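Local coordinates for protein diol-dehydratase (Roseburia inulinivorans, PDB 5I2A) that dehydrates 1,2-propanediol without vitamin B12, as a lyase of the glycyl radical enzyme family, at residues Thr38-Ala43 with Ala54-His59. Numbering follows the deposited sequence.
Sequences TESFKA and ARAFEH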
ATOM      1  N   THR A  38       7.935 -16.019  11.671  1.00 15.86           N
ATOM      2  CA  THR A  38       9.023 -16.065  10.703  1.00 17.17           C
ATOM      3  C   THR A  38       8.869 -17.230   9.730  1.00 18.08           C
ATOM      4  O   THR A  38       9.008 -17.075   8.531  1.00 18.54           O
ATOM      5  CB  THR A  38      10.367 -16.166  11.412  1.00 19.18           C
ATOM      6  OG1 THR A  38      10.585 -14.962  12.147  1.00 20.43           O
ATOM      7  CG2 THR A  38      11.503 -16.342  10.419  1.00 17.28           C
ATOM      8  N   GLU A  39       8.558 -18.395  10.267  1.00 18.32           N
ATOM      9  CA  GLU A  39       8.293 -19.580   9.470  1.00 21.12           C
ATOM     10  C   GLU A  39       7.180 -19.348   8.448  1.00 22.44           C
ATOM     11  O   GLU A  39       7.303 -19.711   7.282  1.00 18.66           O
ATOM     12  CB  GLU A  39       7.913 -20.723  10.396  1.00 21.37           C
ATOM     13  CG  GLU A  39       8.103 -22.094   9.855  1.00 32.34           C
ATOM     14  CD  GLU A  39       8.219 -23.093  10.988  1.00 37.92           C
ATOM     15  OE1 GLU A  39       7.178 -23.482  11.555  1.00 26.23           O
ATOM     16  OE2 GLU A  39       9.360 -23.457  11.334  1.00 56.29           O
ATOM     17  N   SER A  40       6.086 -18.753   8.898  1.00 16.06           N
ATOM     18  CA  SER A  40       4.963 -18.499   8.008  1.00 16.87           C
ATOM     19  C   SER A  40       5.299 -17.463   6.929  1.00 16.52           C
ATOM     20  O   SER A  40       5.031 -17.680   5.753  1.00 14.47           O
ATOM     21  CB  SER A  40       3.745 -18.041   8.799  1.00 14.76           C
ATOM     22  OG  SER A  40       2.631 -17.864   7.945  1.00 17.10           O
ATOM     23  N   PHE A  41       5.878 -16.340   7.331  1.00 16.10           N
ATOM     24  CA  PHE A  41       6.211 -15.286   6.370  1.00 16.66           C
ATOM     25  C   PHE A  41       7.183 -15.773   5.275  1.00 18.27           C
ATOM     26  O   PHE A  41       7.037 -15.412   4.108  1.00 19.20           O
ATOM     27  CB  PHE A  41       6.783 -14.066   7.098  1.00 14.88           C
ATOM     28  CG  PHE A  41       5.759 -12.983   7.332  1.00 16.92           C
ATOM     29  CD1 PHE A  41       4.711 -13.186   8.214  1.00 15.26           C
ATOM     30  CD2 PHE A  41       5.834 -11.777   6.651  1.00 16.56           C
ATOM     31  CE1 PHE A  41       3.754 -12.191   8.419  1.00 17.83           C
ATOM     32  CE2 PHE A  41       4.892 -10.784   6.849  1.00 16.71           C
ATOM     33  CZ  PHE A  41       3.847 -10.993   7.731  1.00 20.25           C
ATOM     34  N   LYS A  42       8.147 -16.607   5.647  1.00 17.93           N
ATOM     35  CA  LYS A  42       9.041 -17.204   4.656  1.00 18.14           C
ATOM     36  C   LYS A  42       8.258 -18.028   3.638  1.00 21.79           C
ATOM     37  O   LYS A  42       8.646 -18.100   2.489  1.00 24.37           O
ATOM     38  CB  LYS A  42      10.106 -18.077   5.327  1.00 18.00           C
ATOM     39  CG  LYS A  42      11.193 -17.302   6.069  1.00 20.04           C
ATOM     40  CD  LYS A  42      12.179 -18.266   6.765  1.00 21.60           C
ATOM     41  CE  LYS A  42      13.339 -17.511   7.394  1.00 21.53           C
ATOM     42  NZ  LYS A  42      14.181 -18.359   8.290  1.00 24.43           N
ATOM     43  N   ALA A  43       7.155 -18.643   4.054  1.00 16.51           N
ATOM     44  CA  ALA A  43       6.355 -19.455   3.140  1.00 18.54           C
ATOM     45  C   ALA A  43       5.353 -18.663   2.294  1.00 17.52           C
ATOM     46  O   ALA A  43       4.770 -19.205   1.365  1.00 23.25           O
ATOM     47  CB  ALA A  43       5.609 -20.541   3.916  1.00 21.26           C
ATOM     48  N   ALA A  54      -2.839 -13.170   7.947  1.00 13.27           N
ATOM     49  CA  ALA A  54      -3.836 -14.194   8.254  1.00 15.56           C
ATOM     50  C   ALA A  54      -3.178 -15.558   8.351  1.00 16.75           C
ATOM     51  O   ALA A  54      -3.426 -16.301   9.301  1.00 16.20           O
ATOM     52  CB  ALA A  54      -4.939 -14.215   7.210  1.00 15.13           C
ATOM     53  N   ARG A  55      -2.322 -15.864   7.379  1.00 16.85           N
ATOM     54  CA  ARG A  55      -1.611 -17.132   7.354  1.00 16.81           C
ATOM     55  C   ARG A  55      -0.648 -17.249   8.535  1.00 14.80           C
ATOM     56  O   ARG A  55      -0.484 -18.320   9.083  1.00 16.29           O
ATOM     57  CB  ARG A  55      -0.848 -17.309   6.034  1.00 15.98           C
ATOM     58  CG  ARG A  55      -1.757 -17.531   4.823  1.00 18.32           C
ATOM     59  CD  ARG A  55      -2.451 -18.876   4.881  1.00 21.30           C
ATOM     60  NE  ARG A  55      -3.230 -19.137   3.670  1.00 20.50           N
ATOM     61  CZ  ARG A  55      -4.219 -20.020   3.600  1.00 23.59           C
ATOM     62  NH1 ARG A  55      -4.552 -20.725   4.676  1.00 21.25           N
ATOM     63  NH2 ARG A  55      -4.878 -20.196   2.460  1.00 21.36           N
ATOM     64  N   ALA A  56      -0.011 -16.152   8.921  1.00 13.68           N
ATOM     65  CA  ALA A  56       0.894 -16.208  10.059  1.00 18.24           C
ATOM     66  C   ALA A  56       0.095 -16.423  11.365  1.00 14.72           C
ATOM     67  O   ALA A  56       0.484 -17.219  12.200  1.00 16.09           O
ATOM     68  CB  ALA A  56       1.744 -14.955  10.127  1.00 12.41           C
ATOM     69  N   PHE A  57      -1.034 -15.732  11.505  1.00 15.81           N
ATOM     70  CA  PHE A  57      -1.915 -15.893  12.665  1.00 16.50           C
ATOM     71  C   PHE A  57      -2.377 -17.346  12.715  1.00 17.91           C
ATOM     72  O   PHE A  57      -2.352 -17.979  13.760  1.00 15.82           O
ATOM     73  CB  PHE A  57      -3.101 -14.929  12.566  1.00 11.05           C
ATOM     74  CG  PHE A  57      -4.011 -14.890  13.780  1.00 13.57           C
ATOM     75  CD1 PHE A  57      -3.513 -14.652  15.051  1.00 13.15           C
ATOM     76  CD2 PHE A  57      -5.389 -15.014  13.622  1.00 12.76           C
ATOM     77  CE1 PHE A  57      -4.366 -14.569  16.148  1.00 13.02           C
ATOM     78  CE2 PHE A  57      -6.249 -14.921  14.709  1.00 13.49           C
ATOM     79  CZ  PHE A  57      -5.734 -14.696  15.973  1.00 12.97           C
ATOM     80  N   GLU A  58      -2.763 -17.875  11.562  1.00 16.04           N
ATOM     81  CA  GLU A  58      -3.139 -19.276  11.468  1.00 17.29           C
ATOM     82  C   GLU A  58      -1.994 -20.199  11.902  1.00 18.42           C
ATOM     83  O   GLU A  58      -2.200 -21.110  12.694  1.00 17.08           O
ATOM     84  CB  GLU A  58      -3.581 -19.603  10.049  1.00 17.78           C
ATOM     85  CG  GLU A  58      -3.741 -21.088   9.733  1.00 22.58           C
ATOM     86  CD  GLU A  58      -4.055 -21.299   8.257  1.00 22.58           C
ATOM     87  OE1 GLU A  58      -3.171 -21.036   7.432  1.00 23.62           O
ATOM     88  OE2 GLU A  58      -5.185 -21.683   7.922  1.00 27.62           O
ATOM     89  N   HIS A  59      -0.792 -19.941  11.403  1.00 16.25           N
ATOM     90  CA  HIS A  59       0.342 -20.802  11.697  1.00 16.28           C
ATOM     91  C   HIS A  59       0.728 -20.720  13.171  1.00 21.77           C
ATOM     92  O   HIS A  59       1.109 -21.721  13.770  1.00 18.17           O
ATOM     93  CB  HIS A  59       1.535 -20.433  10.831  1.00 17.96           C
ATOM     94  CG  HIS A  59       2.627 -21.456  10.838  1.00 18.61           C
ATOM     95  ND1 HIS A  59       2.444 -22.742  10.381  1.00 21.47           N
ATOM     96  CD2 HIS A  59       3.923 -21.370  11.215  1.00 16.43           C
ATOM     97  CE1 HIS A  59       3.578 -23.410  10.491  1.00 19.13           C
ATOM     98  NE2 HIS A  59       4.491 -22.598  10.989  1.00 18.89           N
TER
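His-59 reaches from helix 49-63 to Glu-39 on helix 32-43 and closes one side of a helical hairpin. The two helices follow each other in the chain, in the pyruvate formate lyase-like part of the protein. Their segments run roughly antiparallel, at 140°, with axes 8.6 Å apart. His-59 NE2 donates to Glu-39 OE1 at 2.9 Å, and the bond is nearly straight. OE1 lies in the ring plane and accepts through its anti lone pair. The carboxylate is turned 68° from the ring, and the two side chains cross at about a right angle. Both CG atoms stand anti to their own backbone N (chi1 -167° in His-59), which turns the ring and the carboxylate toward each other. An alanine in place of His-59 would probably leave the Glu-39 carboxylate without this partner and free to turn.

Ser-40 fills the middle of the interface, where the helices come close. Its CB packs on His-59 CB at 3.8 Å. Its OG sits against the backbone of the facing helix, 3.2 Å from Ala-56 CA. The small side chains of Ser-40 and Ala-56 are consistent with this close approach, their CA atoms being 5.1 Å apart. The Arg-55 chain bends at chi2 and its end leads away from helix 32-43, where NH1 forms a salt bridge with Glu-58 OE1. On the other flank, the Phe-41 ring also meets Trp-128, and Tyr-127 touches its side chain. The methyl of Ala-56 lies at the edge of the Phe-41 ring, with CB 3.8 Å from CE1.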